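Local coordinates for internalin C2 (Listeria monocytogenes serotype 4b str. F2365, PDB 4FHO), which is a leucine-rich repeat protein of the internalin family, probably acting in adhesion to or invasion of host cells, at residues L137-L142 and L159-I164. Residues are numbered along the deposited sequence; the frame is centred on the assembly and turned at random.
Sequences LQVLYL and LQYLSI
L159 reaches back to the preceding coil of the solenoid with its CD2 methyl, which lies 3.8 Å from CB of L140 and also meets CG of L137, the L137 and L159 side chains lying side by side and pointing the same way into the interior. Next comes a forked grip: the backbone N of Q160 bonds to the backbone O of Q138 at 2.8 Å, on a lone pair in the carbonyl plane, while Y161 N reaches that Q138 O at 3.1 Å. The extended Q138 and Q160 chains run alongside each other, their amide planes 45° apart. From Y161 onward the strands 139-141 and 161-163 pair in parallel, and Y161 O receives the N of L140. The Y161 ring, swung away from its own N by a chi1 of -173°, runs along the face it shares with V139 and Y141; CD1 touches V139 CG1, and Y161 CE1 comes 3.4 Å from Y141 CE2, the two rings inclined at 52°. L162 turns to the other face, where its CD1 packs 4.0 Å from CD2 of L140. S163 donates its N to L140 O, and S163 O accepts the N-H of L142 at 2.7 Å; its CB lies near CD2 of Y141, while its OG bonds to D143. At I164, CG2 meets CB of L142. Two N-H groups on Q138 O and three further main-chain bonds thus fix the parallel register, with leucines and I164 buried inside and the tyrosines on the partly exposed face, as in a leucine-rich repeat solenoid.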
# COMPACT_ATOMS: atom_id res chain seq x y z
N LEU A 137 4.11 -8.98 2.07
CA LEU A 137 3.03 -8.31 1.32
C LEU A 137 2.15 -9.38 0.62
O LEU A 137 2.67 -10.30 -0.05
CB LEU A 137 3.62 -7.30 0.33
CG LEU A 137 2.97 -6.04 -0.24
CD1 LEU A 137 2.20 -5.22 0.79
CD2 LEU A 137 4.10 -5.21 -0.86
N GLN A 138 0.85 -9.29 0.87
CA GLN A 138 -0.18 -10.18 0.32
C GLN A 138 -1.08 -9.48 -0.70
O GLN A 138 -1.46 -10.09 -1.69
CB GLN A 138 -1.05 -10.75 1.45
CG GLN A 138 -0.32 -11.70 2.38
CD GLN A 138 -1.19 -12.29 3.48
OE1 GLN A 138 -2.29 -11.83 3.75
NE2 GLN A 138 -0.69 -13.33 4.13
N VAL A 139 -1.41 -8.21 -0.44
CA VAL A 139 -2.30 -7.38 -1.25
C VAL A 139 -1.56 -6.08 -1.58
O VAL A 139 -1.14 -5.32 -0.68
CB VAL A 139 -3.63 -7.13 -0.50
CG1 VAL A 139 -4.60 -6.27 -1.32
CG2 VAL A 139 -4.30 -8.46 -0.14
N LEU A 140 -1.38 -5.82 -2.88
CA LEU A 140 -0.69 -4.63 -3.34
C LEU A 140 -1.49 -3.93 -4.43
O LEU A 140 -1.79 -4.55 -5.44
CB LEU A 140 0.71 -4.99 -3.84
CG LEU A 140 1.60 -3.83 -4.29
CD1 LEU A 140 1.74 -2.72 -3.23
CD2 LEU A 140 2.97 -4.35 -4.72
N TYR A 141 -1.85 -2.66 -4.20
CA TYR A 141 -2.46 -1.82 -5.23
C TYR A 141 -1.46 -0.77 -5.70
O TYR A 141 -1.04 0.09 -4.93
CB TYR A 141 -3.72 -1.10 -4.72
CG TYR A 141 -4.77 -1.95 -4.05
CD1 TYR A 141 -4.69 -2.27 -2.69
CD2 TYR A 141 -5.90 -2.39 -4.76
CE1 TYR A 141 -5.69 -3.04 -2.06
CE2 TYR A 141 -6.90 -3.17 -4.15
CZ TYR A 141 -6.79 -3.48 -2.80
OH TYR A 141 -7.76 -4.23 -2.18
N LEU A 142 -1.12 -0.81 -6.99
CA LEU A 142 -0.22 0.16 -7.62
C LEU A 142 -0.87 0.93 -8.78
O LEU A 142 -0.17 1.56 -9.57
CB LEU A 142 1.01 -0.60 -8.11
CG LEU A 142 1.93 -1.17 -7.02
CD1 LEU A 142 3.10 -1.95 -7.62
CD2 LEU A 142 2.47 -0.10 -6.07
N LEU A 159 2.41 -12.64 -2.36
CA LEU A 159 1.37 -11.83 -3.03
C LEU A 159 0.23 -12.72 -3.55
O LEU A 159 0.47 -13.67 -4.29
CB LEU A 159 1.95 -10.97 -4.17
CG LEU A 159 2.64 -9.64 -3.80
CD1 LEU A 159 3.34 -9.02 -5.01
CD2 LEU A 159 1.68 -8.65 -3.19
N GLN A 160 -0.99 -12.42 -3.10
CA GLN A 160 -2.25 -13.03 -3.58
C GLN A 160 -3.01 -12.12 -4.55
O GLN A 160 -3.69 -12.62 -5.45
CB GLN A 160 -3.17 -13.35 -2.39
CG GLN A 160 -2.58 -14.35 -1.39
CD GLN A 160 -3.49 -14.61 -0.21
OE1 GLN A 160 -4.72 -14.65 -0.34
NE2 GLN A 160 -2.90 -14.80 0.97
N TYR A 161 -2.94 -10.81 -4.33
CA TYR A 161 -3.69 -9.80 -5.10
C TYR A 161 -2.73 -8.71 -5.53
O TYR A 161 -2.13 -8.05 -4.68
CB TYR A 161 -4.80 -9.23 -4.24
CG TYR A 161 -5.77 -8.30 -4.94
CD1 TYR A 161 -5.42 -6.97 -5.20
CD2 TYR A 161 -7.05 -8.72 -5.31
CE1 TYR A 161 -6.30 -6.10 -5.84
CE2 TYR A 161 -7.94 -7.84 -5.94
CZ TYR A 161 -7.55 -6.53 -6.20
OH TYR A 161 -8.39 -5.63 -6.82
N LEU A 162 -2.58 -8.53 -6.85
CA LEU A 162 -1.74 -7.47 -7.42
C LEU A 162 -2.56 -6.67 -8.42
O LEU A 162 -3.06 -7.22 -9.39
CB LEU A 162 -0.49 -8.04 -8.10
CG LEU A 162 0.49 -7.07 -8.79
CD1 LEU A 162 0.99 -5.98 -7.84
CD2 LEU A 162 1.67 -7.80 -9.42
N SER A 163 -2.64 -5.35 -8.19
CA SER A 163 -3.34 -4.45 -9.07
C SER A 163 -2.35 -3.42 -9.59
O SER A 163 -1.81 -2.64 -8.81
CB SER A 163 -4.49 -3.82 -8.30
OG SER A 163 -5.38 -3.20 -9.16
N ILE A 164 -2.13 -3.41 -10.90
CA ILE A 164 -1.17 -2.53 -11.59
C ILE A 164 -1.77 -1.80 -12.80
O ILE A 164 -1.04 -1.33 -13.66
CB ILE A 164 0.10 -3.32 -12.01
CG1 ILE A 164 -0.26 -4.52 -12.90
CG2 ILE A 164 0.89 -3.76 -10.78
CD1 ILE A 164 0.94 -5.10 -13.63